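Long-range contacts in Alpha/beta hydrolase fold-3 domain-containing protein (Enterococcus faecalis, PDB 2QRU), which is of unknown specific function but probably acts as a hydrolase of the alpha/beta-hydrolase superfamily: residues 9-19 and 83-92; 64-72 and 161-172. One frame throughout, in Å; residues are numbered along the deposited sequence. Where two conformers were deposited one is given.

Contact 1 (9-19 and 83-92)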
loop_
_atom_site.group_PDB
_atom_site.type_symbol
_atom_site.label_atom_id
_atom_site.label_comp_id
_atom_site.label_asym_id
_atom_site.label_seq_id
_atom_site.Cartn_x
_atom_site.Cartn_y
_atom_site.Cartn_z
ATOM N N GLN A 9 -7.770 -9.715 14.349
ATOM C CA GLN A 9 -9.177 -9.454 14.608
ATOM C C GLN A 9 -9.907 -9.423 13.259
ATOM O O GLN A 9 -9.362 -8.946 12.268
ATOM C CB GLN A 9 -9.275 -8.081 15.246
ATOM C CG GLN A 9 -10.322 -7.906 16.296
ATOM C CD GLN A 9 -9.872 -6.908 17.349
ATOM O OE1 GLN A 9 -8.865 -7.113 18.037
ATOM N NE2 GLN A 9 -10.606 -5.803 17.462
ATOM N N THR A 10 -11.130 -9.936 13.230
ATOM C CA THR A 10 -11.944 -9.838 12.014
ATOM C C THR A 10 -13.026 -8.792 12.214
ATOM O O THR A 10 -13.751 -8.803 13.225
ATOM C CB THR A 10 -12.608 -11.193 11.684
ATOM O OG1 THR A 10 -11.594 -12.203 11.661
ATOM C CG2 THR A 10 -13.317 -11.134 10.309
ATOM N N LEU A 11 -13.168 -7.934 11.212
ATOM C CA LEU A 11 -14.137 -6.868 11.234
ATOM C C LEU A 11 -15.435 -7.366 10.592
ATOM O O LEU A 11 -15.441 -8.395 9.902
ATOM C CB LEU A 11 -13.578 -5.653 10.458
ATOM C CG LEU A 11 -12.225 -5.152 11.002
ATOM C CD1 LEU A 11 -11.578 -4.149 10.030
ATOM C CD2 LEU A 11 -12.345 -4.548 12.411
ATOM N N ALA A 12 -16.510 -6.619 10.815
ATOM C CA ALA A 12 -17.862 -6.994 10.373
ATOM C C ALA A 12 -18.003 -7.419 8.903
ATOM O O ALA A 12 -18.823 -8.281 8.582
ATOM C CB ALA A 12 -18.813 -5.873 10.672
ATOM N N ASN A 13 -17.224 -6.807 8.013
ATOM C CA ASN A 13 -17.335 -7.088 6.579
ATOM C C ASN A 13 -16.448 -8.250 6.114
ATOM O O ASN A 13 -16.406 -8.557 4.920
ATOM C CB ASN A 13 -17.046 -5.818 5.751
ATOM C CG ASN A 13 -15.598 -5.402 5.811
ATOM O OD1 ASN A 13 -14.829 -5.911 6.635
ATOM N ND2 ASN A 13 -15.212 -4.460 4.938
ATOM N N GLY A 14 -15.761 -8.904 7.057
ATOM C CA GLY A 14 -14.909 -10.046 6.721
ATOM C C GLY A 14 -13.423 -9.742 6.591
ATOM O O GLY A 14 -12.605 -10.674 6.566
ATOM N N ALA A 15 -13.062 -8.455 6.504
ATOM C CA ALA A 15 -11.666 -8.055 6.535
ATOM C C ALA A 15 -11.041 -8.383 7.885
ATOM O O ALA A 15 -11.675 -8.221 8.921
ATOM C CB ALA A 15 -11.513 -6.543 6.266
ATOM N N THR A 16 -9.797 -8.830 7.857
ATOM C CA THR A 16 -9.068 -9.025 9.097
ATOM C C THR A 16 -7.913 -8.035 9.161
ATOM O O THR A 16 -7.441 -7.532 8.134
ATOM C CB THR A 16 -8.547 -10.458 9.269
ATOM O OG1 THR A 16 -7.471 -10.690 8.358
ATOM C CG2 THR A 16 -9.646 -11.490 9.034
ATOM N N VAL A 17 -7.476 -7.778 10.390
ATOM C CA VAL A 17 -6.367 -6.872 10.680
ATOM C C VAL A 17 -5.433 -7.608 11.643
ATOM O O VAL A 17 -5.908 -8.315 12.545
ATOM C CB VAL A 17 -6.888 -5.548 11.273
ATOM C CG1 VAL A 17 -7.730 -5.785 12.538
ATOM C CG2 VAL A 17 -5.719 -4.541 11.526
ATOM N N THR A 18 -4.126 -7.502 11.404
ATOM C CA THR A 18 -3.115 -7.976 12.359
ATOM C C THR A 18 -2.665 -6.756 13.163
ATOM O O THR A 18 -2.225 -5.748 12.579
ATOM C CB THR A 18 -1.905 -8.644 11.653
ATOM O OG1 THR A 18 -2.338 -9.796 10.908
ATOM C CG2 THR A 18 -0.861 -9.109 12.681
ATOM N N ILE A 19 -2.844 -6.844 14.481
ATOM C CA ILE A 19 -2.543 -5.733 15.408
ATOM C C ILE A 19 -1.201 -5.988 16.102
ATOM O O ILE A 19 -0.974 -7.071 16.655
ATOM C CB ILE A 19 -3.671 -5.614 16.470
ATOM C CG1 ILE A 19 -5.017 -5.402 15.792
ATOM C CG2 ILE A 19 -3.396 -4.489 17.467
ATOM C CD1 ILE A 19 -6.203 -5.746 16.634
ATOM N N GLU A 83 -14.910 1.394 3.585
ATOM C CA GLU A 83 -15.780 0.671 4.531
ATOM C C GLU A 83 -14.958 0.054 5.660
ATOM O O GLU A 83 -15.314 0.167 6.860
ATOM C CB GLU A 83 -16.566 -0.448 3.833
ATOM C CG GLU A 83 -17.476 -1.203 4.830
ATOM C CD GLU A 83 -18.166 -2.453 4.262
ATOM O OE1 GLU A 83 -17.583 -3.106 3.357
ATOM O OE2 GLU A 83 -19.283 -2.787 4.764
ATOM N N THR A 84 -13.898 -0.647 5.267
ATOM C CA THR A 84 -13.036 -1.373 6.201
ATOM C C THR A 84 -12.379 -0.409 7.181
ATOM O O THR A 84 -12.326 -0.678 8.403
ATOM C CB THR A 84 -11.968 -2.193 5.454
ATOM O OG1 THR A 84 -12.625 -3.082 4.529
ATOM C CG2 THR A 84 -11.157 -3.025 6.444
ATOM N N PHE A 85 -11.907 0.724 6.658
ATOM C CA PHE A 85 -11.297 1.704 7.549
ATOM C C PHE A 85 -12.303 2.224 8.563
ATOM O O PHE A 85 -11.989 2.359 9.748
ATOM C CB PHE A 85 -10.667 2.890 6.812
ATOM C CG PHE A 85 -9.946 3.803 7.747
ATOM C CD1 PHE A 85 -8.596 3.576 8.045
ATOM C CD2 PHE A 85 -10.633 4.820 8.424
ATOM C CE1 PHE A 85 -7.927 4.393 8.976
ATOM C CE2 PHE A 85 -9.948 5.640 9.364
ATOM C CZ PHE A 85 -8.627 5.422 9.625
ATOM N N GLN A 86 -13.512 2.531 8.087
ATOM C CA GLN A 86 -14.548 3.024 8.977
ATOM C C GLN A 86 -14.847 2.031 10.124
ATOM O O GLN A 86 -14.939 2.444 11.276
ATOM C CB GLN A 86 -15.816 3.367 8.196
ATOM C CG GLN A 86 -15.657 4.587 7.318
ATOM C CD GLN A 86 -16.990 4.943 6.683
ATOM O OE1 GLN A 86 -17.359 4.404 5.638
ATOM N NE2 GLN A 86 -17.749 5.809 7.347
ATOM N N LEU A 87 -14.936 0.741 9.807
ATOM C CA LEU A 87 -15.115 -0.307 10.840
ATOM C C LEU A 87 -13.903 -0.374 11.771
ATOM O O LEU A 87 -14.048 -0.512 12.995
ATOM C CB LEU A 87 -15.352 -1.673 10.201
ATOM C CG LEU A 87 -16.627 -1.814 9.362
ATOM C CD1 LEU A 87 -16.597 -3.091 8.523
ATOM C CD2 LEU A 87 -17.905 -1.721 10.227
ATOM N N LEU A 88 -12.710 -0.292 11.190
ATOM C CA LEU A 88 -11.456 -0.324 11.971
ATOM C C LEU A 88 -11.389 0.856 12.948
ATOM O O LEU A 88 -10.918 0.739 14.097
ATOM C CB LEU A 88 -10.243 -0.319 11.020
ATOM C CG LEU A 88 -8.867 -0.456 11.680
ATOM C CD1 LEU A 88 -8.639 -1.918 12.217
ATOM C CD2 LEU A 88 -7.818 -0.049 10.651
ATOM N N ASN A 89 -11.860 2.007 12.488
ATOM C CA ASN A 89 -11.949 3.175 13.336
ATOM C C ASN A 89 -13.019 2.990 14.423
ATOM O O ASN A 89 -12.812 3.410 15.560
ATOM C CB ASN A 89 -12.279 4.413 12.519
ATOM C CG ASN A 89 -12.227 5.674 13.352
ATOM O OD1 ASN A 89 -11.226 5.959 14.012
ATOM N ND2 ASN A 89 -13.316 6.434 13.335
ATOM N N GLU A 90 -14.132 2.360 14.068
ATOM C CA GLU A 90 -15.203 2.085 15.046
ATOM C C GLU A 90 -14.695 1.270 16.219
ATOM O O GLU A 90 -15.011 1.551 17.394
ATOM C CB GLU A 90 -16.324 1.280 14.387
ATOM C CG GLU A 90 -17.626 1.938 14.462
ATOM C CD GLU A 90 -17.809 2.863 13.315
ATOM O OE1 GLU A 90 -18.462 2.436 12.327
ATOM O OE2 GLU A 90 -17.270 3.996 13.390
ATOM N N GLU A 91 -13.942 0.230 15.885
ATOM C CA GLU A 91 -13.618 -0.834 16.806
ATOM C C GLU A 91 -12.314 -0.581 17.564
ATOM O O GLU A 91 -12.224 -0.829 18.776
ATOM C CB GLU A 91 -13.554 -2.154 16.032
ATOM C CG GLU A 91 -13.258 -3.364 16.866
ATOM C CD GLU A 91 -14.318 -3.613 17.939
ATOM O OE1 GLU A 91 -15.483 -3.190 17.749
ATOM O OE2 GLU A 91 -13.976 -4.231 18.964
ATOM N N ILE A 92 -11.314 -0.080 16.842
ATOM C CA ILE A 92 -9.944 -0.008 17.370
ATOM C C ILE A 92 -9.402 1.421 17.495
ATOM O O ILE A 92 -9.049 1.858 18.599
ATOM C CB ILE A 92 -8.989 -0.900 16.548
ATOM C CG1 ILE A 92 -9.421 -2.366 16.631
ATOM C CG2 ILE A 92 -7.521 -0.716 17.013
ATOM C CD1 ILE A 92 -8.718 -3.263 15.648
HETATM O O HOH W 1 -11.341 -4.410 19.684
#
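Asn13 reaches across to the helix with its amide nitrogen and spends both N-H groups there. One bond runs from Asn13 ND2 to Thr84 OG1 (3.0 Å), the other from Asn13 ND2 to Glu83 OE1 (3.2 Å). Both acceptors lie close to the amide plane, whereas the Glu83 carboxylate, turned almost perpendicular to the amide, receives its bond from above its own plane. On the other side, Asn13 OD1 takes the backbone N-H of Ala15 at 3.1 Å, closing an Asx turn, so this side chain is gripped three times and its flip is settled. Its chi1 of 70° puts CG between the backbone N and the carbonyl carbon, and from there the amide lies against Leu87 CD1.

Beside this polar corner the contact becomes apolar. The Thr84 methyl, CG2, packs on Ala15 CB at 3.5 Å. Leu11 CD1 meets both Thr84 CG2 and Leu88 CB, with Leu11 CB against Leu87, while Leu88 CD1 fits against both methyls of Val17. Ile92 CD1 touches Ile19 CD1 (3.7 Å) and Gln9 NE2. A water at the margin receives a weak bond from Gln9 NE2 and donates to Glu91 OE2.

What presents these side chains is a beta hairpin: Gln9 and Val17 exchange backbone bonds, and a type I turn from Leu11 to Gly14 joins the strands. Thr84 OG1 is itself tied back to Thr80 O within the helix. The axes of residues 16-19 and 83-92 approach to 10.6 Å and cross at -48°; strand 59-64 continues the apolar layer with Leu62 and Leu64, and strand 28-33 adds Val31 and Tyr29.

Contact 2 (64-72 and 161-172)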
loop_
_atom_site.group_PDB
_atom_site.type_symbol
_atom_site.label_atom_id
_atom_site.label_comp_id
_atom_site.label_asym_id
_atom_site.label_seq_id
_atom_site.Cartn_x
_atom_site.Cartn_y
_atom_site.Cartn_z
ATOM N N LEU A 64 -3.660 -4.304 7.448
ATOM C CA LEU A 64 -5.069 -4.501 7.075
ATOM C C LEU A 64 -5.271 -5.278 5.762
ATOM O O LEU A 64 -4.540 -5.067 4.784
ATOM C CB LEU A 64 -5.749 -3.101 6.981
ATOM C CG LEU A 64 -7.264 -2.995 6.850
ATOM C CD1 LEU A 64 -7.973 -3.681 8.043
ATOM C CD2 LEU A 64 -7.742 -1.522 6.695
ATOM N N ASP A 65 -6.283 -6.156 5.738
ATOM C CA ASP A 65 -6.647 -6.830 4.485
ATOM C C ASP A 65 -7.314 -5.864 3.518
ATOM O O ASP A 65 -8.066 -4.978 3.935
ATOM C CB ASP A 65 -7.704 -7.918 4.741
ATOM C CG ASP A 65 -7.172 -9.171 5.429
ATOM O OD1 ASP A 65 -5.955 -9.400 5.548
ATOM O OD2 ASP A 65 -8.034 -9.963 5.857
ATOM N N TYR A 66 -7.120 -6.104 2.221
ATOM C CA TYR A 66 -7.990 -5.516 1.216
ATOM C C TYR A 66 -8.293 -6.524 0.094
ATOM O O TYR A 66 -7.555 -7.509 -0.097
ATOM C CB TYR A 66 -7.386 -4.199 0.724
ATOM C CG TYR A 66 -5.987 -4.302 0.126
ATOM C CD1 TYR A 66 -5.803 -4.766 -1.199
ATOM C CD2 TYR A 66 -4.841 -3.921 0.875
ATOM C CE1 TYR A 66 -4.540 -4.838 -1.772
ATOM C CE2 TYR A 66 -3.569 -3.972 0.290
ATOM C CZ TYR A 66 -3.418 -4.415 -1.023
ATOM O OH TYR A 66 -2.164 -4.441 -1.602
ATOM N N LEU A 67 -9.397 -6.310 -0.606
ATOM C CA LEU A 67 -9.801 -7.238 -1.665
ATOM C C LEU A 67 -8.816 -7.208 -2.842
ATOM O O LEU A 67 -8.174 -6.160 -3.110
ATOM C CB LEU A 67 -11.235 -6.917 -2.126
ATOM C CG LEU A 67 -12.297 -7.222 -1.063
ATOM C CD1 LEU A 67 -13.634 -6.695 -1.548
ATOM C CD2 LEU A 67 -12.401 -8.743 -0.743
ATOM N N LEU A 68 -8.724 -8.337 -3.557
ATOM C CA LEU A 68 -7.755 -8.478 -4.636
ATOM C C LEU A 68 -8.442 -8.725 -5.965
ATOM O O LEU A 68 -9.469 -9.411 -6.030
ATOM C CB LEU A 68 -6.757 -9.607 -4.366
ATOM C CG LEU A 68 -5.959 -9.509 -3.058
ATOM C CD1 LEU A 68 -5.136 -10.765 -2.869
ATOM C CD2 LEU A 68 -5.076 -8.243 -3.050
ATOM N N ALA A 69 -7.848 -8.130 -6.996
ATOM C CA ALA A 69 -8.247 -8.310 -8.391
ATOM C C ALA A 69 -7.623 -9.596 -8.949
ATOM O O ALA A 69 -6.639 -10.111 -8.384
ATOM C CB ALA A 69 -7.827 -7.068 -9.214
ATOM N N PRO A 70 -8.194 -10.155 -10.041
ATOM C CA PRO A 70 -9.379 -9.714 -10.796
ATOM C C PRO A 70 -10.702 -10.046 -10.108
ATOM O O PRO A 70 -11.761 -9.621 -10.603
ATOM C CB PRO A 70 -9.272 -10.509 -12.111
ATOM C CG PRO A 70 -8.613 -11.825 -11.675
ATOM C CD PRO A 70 -7.638 -11.425 -10.563
ATOM N N ASN A 71 -10.639 -10.835 -9.019
ATOM C CA ASN A 71 -11.822 -11.320 -8.278
ATOM C C ASN A 71 -12.725 -10.158 -7.875
ATOM O O ASN A 71 -13.950 -10.246 -8.002
ATOM C CB ASN A 71 -11.410 -12.138 -7.052
ATOM C CG ASN A 71 -10.430 -13.243 -7.387
ATOM O OD1 ASN A 71 -9.449 -13.027 -8.098
ATOM N ND2 ASN A 71 -10.683 -14.441 -6.859
ATOM N N THR A 72 -12.103 -9.048 -7.462
ATOM C CA THR A 72 -12.793 -7.805 -7.143
ATOM C C THR A 72 -12.091 -6.686 -7.925
ATOM O O THR A 72 -10.860 -6.636 -7.931
ATOM C CB THR A 72 -12.720 -7.505 -5.632
ATOM O OG1 THR A 72 -13.334 -8.583 -4.899
ATOM C CG2 THR A 72 -13.430 -6.212 -5.308
ATOM N N THR A 161 -12.631 -16.085 -9.220
ATOM C CA THR A 161 -14.064 -15.861 -9.060
ATOM C C THR A 161 -14.451 -15.253 -7.714
ATOM O O THR A 161 -15.039 -14.159 -7.671
ATOM C CB THR A 161 -14.847 -17.173 -9.269
ATOM O OG1 THR A 161 -14.377 -17.815 -10.464
ATOM C CG2 THR A 161 -16.340 -16.890 -9.378
ATOM N N LYS A 162 -14.124 -15.968 -6.621
ATOM C CA LYS A 162 -14.642 -15.610 -5.306
ATOM C C LYS A 162 -13.772 -14.505 -4.681
ATOM O O LYS A 162 -12.584 -14.420 -5.001
ATOM C CB LYS A 162 -14.669 -16.841 -4.393
ATOM C CG LYS A 162 -15.478 -18.021 -4.971
ATOM C CD LYS A 162 -15.023 -19.316 -4.314
ATOM C CE LYS A 162 -15.555 -20.510 -5.091
ATOM N NZ LYS A 162 -15.503 -21.778 -4.320
ATOM N N PRO A 163 -14.359 -13.662 -3.799
ATOM C CA PRO A 163 -13.582 -12.574 -3.166
ATOM C C PRO A 163 -12.413 -13.113 -2.361
ATOM O O PRO A 163 -12.528 -14.157 -1.717
ATOM C CB PRO A 163 -14.591 -11.939 -2.194
ATOM C CG PRO A 163 -15.919 -12.214 -2.843
ATOM C CD PRO A 163 -15.763 -13.635 -3.338
ATOM N N VAL A 164 -11.301 -12.372 -2.364
ATOM C CA VAL A 164 -10.093 -12.815 -1.664
ATOM C C VAL A 164 -9.562 -11.657 -0.799
ATOM O O VAL A 164 -9.266 -10.575 -1.317
ATOM C CB VAL A 164 -8.998 -13.319 -2.658
ATOM C CG1 VAL A 164 -7.706 -13.730 -1.888
ATOM C CG2 VAL A 164 -9.528 -14.501 -3.518
ATOM N N TRP A 165 -9.491 -11.895 0.511
ATOM C CA TRP A 165 -9.057 -10.885 1.499
ATOM C C TRP A 165 -7.573 -10.944 1.785
ATOM O O TRP A 165 -7.001 -9.969 2.309
ATOM C CB TRP A 165 -9.781 -11.079 2.837
ATOM C CG TRP A 165 -11.184 -10.580 2.923
ATOM C CD1 TRP A 165 -12.307 -11.335 3.084
ATOM C CD2 TRP A 165 -11.628 -9.214 2.843
ATOM N NE1 TRP A 165 -13.418 -10.531 3.137
ATOM C CE2 TRP A 165 -13.028 -9.224 3.000
ATOM C CE3 TRP A 165 -10.972 -7.979 2.691
ATOM C CZ2 TRP A 165 -13.791 -8.055 2.967
ATOM C CZ3 TRP A 165 -11.741 -6.825 2.664
ATOM C CH2 TRP A 165 -13.119 -6.868 2.813
ATOM N N ASP A 166 -6.952 -12.088 1.482
ATOM C CA ASP A 166 -5.561 -12.327 1.868
ATOM C C ASP A 166 -4.972 -13.480 1.076
ATOM O O ASP A 166 -5.669 -14.467 0.768
ATOM C CB ASP A 166 -5.515 -12.639 3.372
ATOM C CG ASP A 166 -4.101 -12.739 3.923
ATOM O OD1 ASP A 166 -3.223 -11.909 3.545
ATOM O OD2 ASP A 166 -3.903 -13.610 4.799
ATOM N N ASP A 167 -3.690 -13.358 0.753
ATOM C CA ASP A 167 -2.954 -14.357 -0.014
ATOM C C ASP A 167 -1.643 -14.613 0.730
ATOM O O ASP A 167 -0.573 -14.174 0.294
ATOM C CB ASP A 167 -2.744 -13.818 -1.445
ATOM C CG ASP A 167 -1.879 -14.719 -2.316
ATOM O OD1 ASP A 167 -1.897 -15.973 -2.166
ATOM O OD2 ASP A 167 -1.178 -14.147 -3.182
ATOM N N PRO A 168 -1.731 -15.292 1.894
ATOM C CA PRO A 168 -0.584 -15.320 2.838
ATOM C C PRO A 168 0.705 -15.981 2.325
ATOM O O PRO A 168 1.778 -15.713 2.865
ATOM C CB PRO A 168 -1.135 -16.066 4.058
ATOM C CG PRO A 168 -2.309 -16.864 3.532
ATOM C CD PRO A 168 -2.903 -16.022 2.413
ATOM N N PHE A 169 0.613 -16.803 1.289
ATOM C CA PHE A 169 1.790 -17.495 0.764
ATOM C C PHE A 169 2.198 -17.013 -0.633
ATOM O O PHE A 169 2.968 -17.682 -1.331
ATOM C CB PHE A 169 1.563 -19.006 0.821
ATOM C CG PHE A 169 1.249 -19.491 2.202
ATOM C CD1 PHE A 169 2.139 -19.240 3.252
ATOM C CD2 PHE A 169 0.045 -20.130 2.471
ATOM C CE1 PHE A 169 1.850 -19.665 4.559
ATOM C CE2 PHE A 169 -0.254 -20.564 3.772
ATOM C CZ PHE A 169 0.650 -20.329 4.814
ATOM N N LEU A 170 1.671 -15.850 -1.029
ATOM C CA LEU A 170 1.977 -15.237 -2.324
ATOM C C LEU A 170 1.696 -16.169 -3.510
ATOM O O LEU A 170 2.400 -16.143 -4.521
ATOM C CB LEU A 170 3.422 -14.702 -2.360
ATOM C CG LEU A 170 3.934 -14.009 -1.086
ATOM C CD1 LEU A 170 5.323 -13.401 -1.267
ATOM C CD2 LEU A 170 2.958 -12.943 -0.632
ATOM N N SER A 171 0.656 -16.988 -3.379
ATOM C CA SER A 171 0.326 -17.968 -4.393
ATOM C C SER A 171 -0.211 -17.317 -5.676
ATOM O O SER A 171 -0.152 -17.907 -6.755
ATOM C CB SER A 171 -0.685 -18.975 -3.840
ATOM O OG SER A 171 -1.952 -18.368 -3.664
ATOM N N ARG A 172 -0.714 -16.089 -5.553
ATOM C CA ARG A 172 -1.288 -15.390 -6.704
ATOM C C ARG A 172 -0.234 -14.539 -7.429
ATOM O O ARG A 172 -0.553 -13.821 -8.389
ATOM C CB ARG A 172 -2.485 -14.542 -6.263
ATOM C CG ARG A 172 -3.624 -15.330 -5.583
ATOM C CD ARG A 172 -4.597 -14.376 -4.871
ATOM N NE ARG A 172 -5.210 -13.445 -5.814
ATOM C CZ ARG A 172 -6.273 -13.727 -6.579
ATOM N NH1 ARG A 172 -6.869 -14.909 -6.481
ATOM N NH2 ARG A 172 -6.755 -12.818 -7.437
HETATM O O HOH W 2 -3.740 -9.289 3.520
HETATM O O HOH W 3 -5.317 -8.238 1.118
HETATM O O HOH W 4 -11.204 -10.317 -4.163
HETATM O O HOH W 5 -15.249 -11.932 -6.521
#
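Leu67 lays its CD2 methyl squarely over the six-membered ring of Trp165, 3.6 Å from the centroid and only 9° off the normal, a clean CH-pi contact. The same methyl also meets Pro163 CB, and Leu67 CA directs its hydrogen at Val164 O. Next to it, Leu68 CD1 fills the corner between Val164 CG1 and the Arg172 side chain; the backbone bond from Leu68 N to Val164 O is weak.

Asn71 is held from both ends of its amide. Asn71 ND2 gives a fairly straight bond to Lys162 O (2.7 Å, 161°), and Asn71 OD1 accepts from Arg172 NH2 at 2.8 Å, from above the amide plane. Arg172 NH2 also bonds Ala69 O (2.9 Å), which lies in the guanidinium plane. A bend at chi3 (61°) helps turn the guanidinium toward this pair of oxygens, and Arg172 NE and NH1 are held by Ile39 O and Asp159 O. Asp167 steadies the start of the arginine: its OD2 accepts from Arg172 N.

Elsewhere water does the joining. One molecule takes the N-H of Val164 and donates to Leu68 O (2.7 Å); another donates to Asn71 O, beside the exposed Thr161. Asp65 and Asp166 come near with OD1 atoms 4.2 Å apart, a proximity probably eased by the salt bridge from Lys43 to Asp65, while Thr42 bonds Asp166.

Loop 64-72 also places Tyr66, bonded through OH to His34 O, near a bound phosphate and a probable Ser104-His249-Asp221 triad, without touching the triad. This loop leads from strand 59-64 into helix 74-93, where Thr80 touches Leu67 and Trp165; loop 161-172 leads into helix 173-181, and helix 185-189 borders Ala69 and Pro70.

Both contacts involve the unit of strand 59-64 and helix 74-93: contact 1 packs the N-terminal hairpin on the later turns of the helix, contact 2 joins the loop that leads into it to a long excursion after strand 127-130. Each is partly buried. Contact 1 is a mainly aliphatic strand-on-helix layer with its polar bonds at the hairpin turn and a water at its margin; contact 2, lacking regular structure, depends more on backbone carbonyls, an arginine and several waters. They meet directly: Thr16 OG1 probably hydrogen-bonds Asp65 OD2 (2.7 Å), and the hairpin turn packs on the Trp165 indole, Asn13 O lying 3.3 Å from Trp165 CZ2.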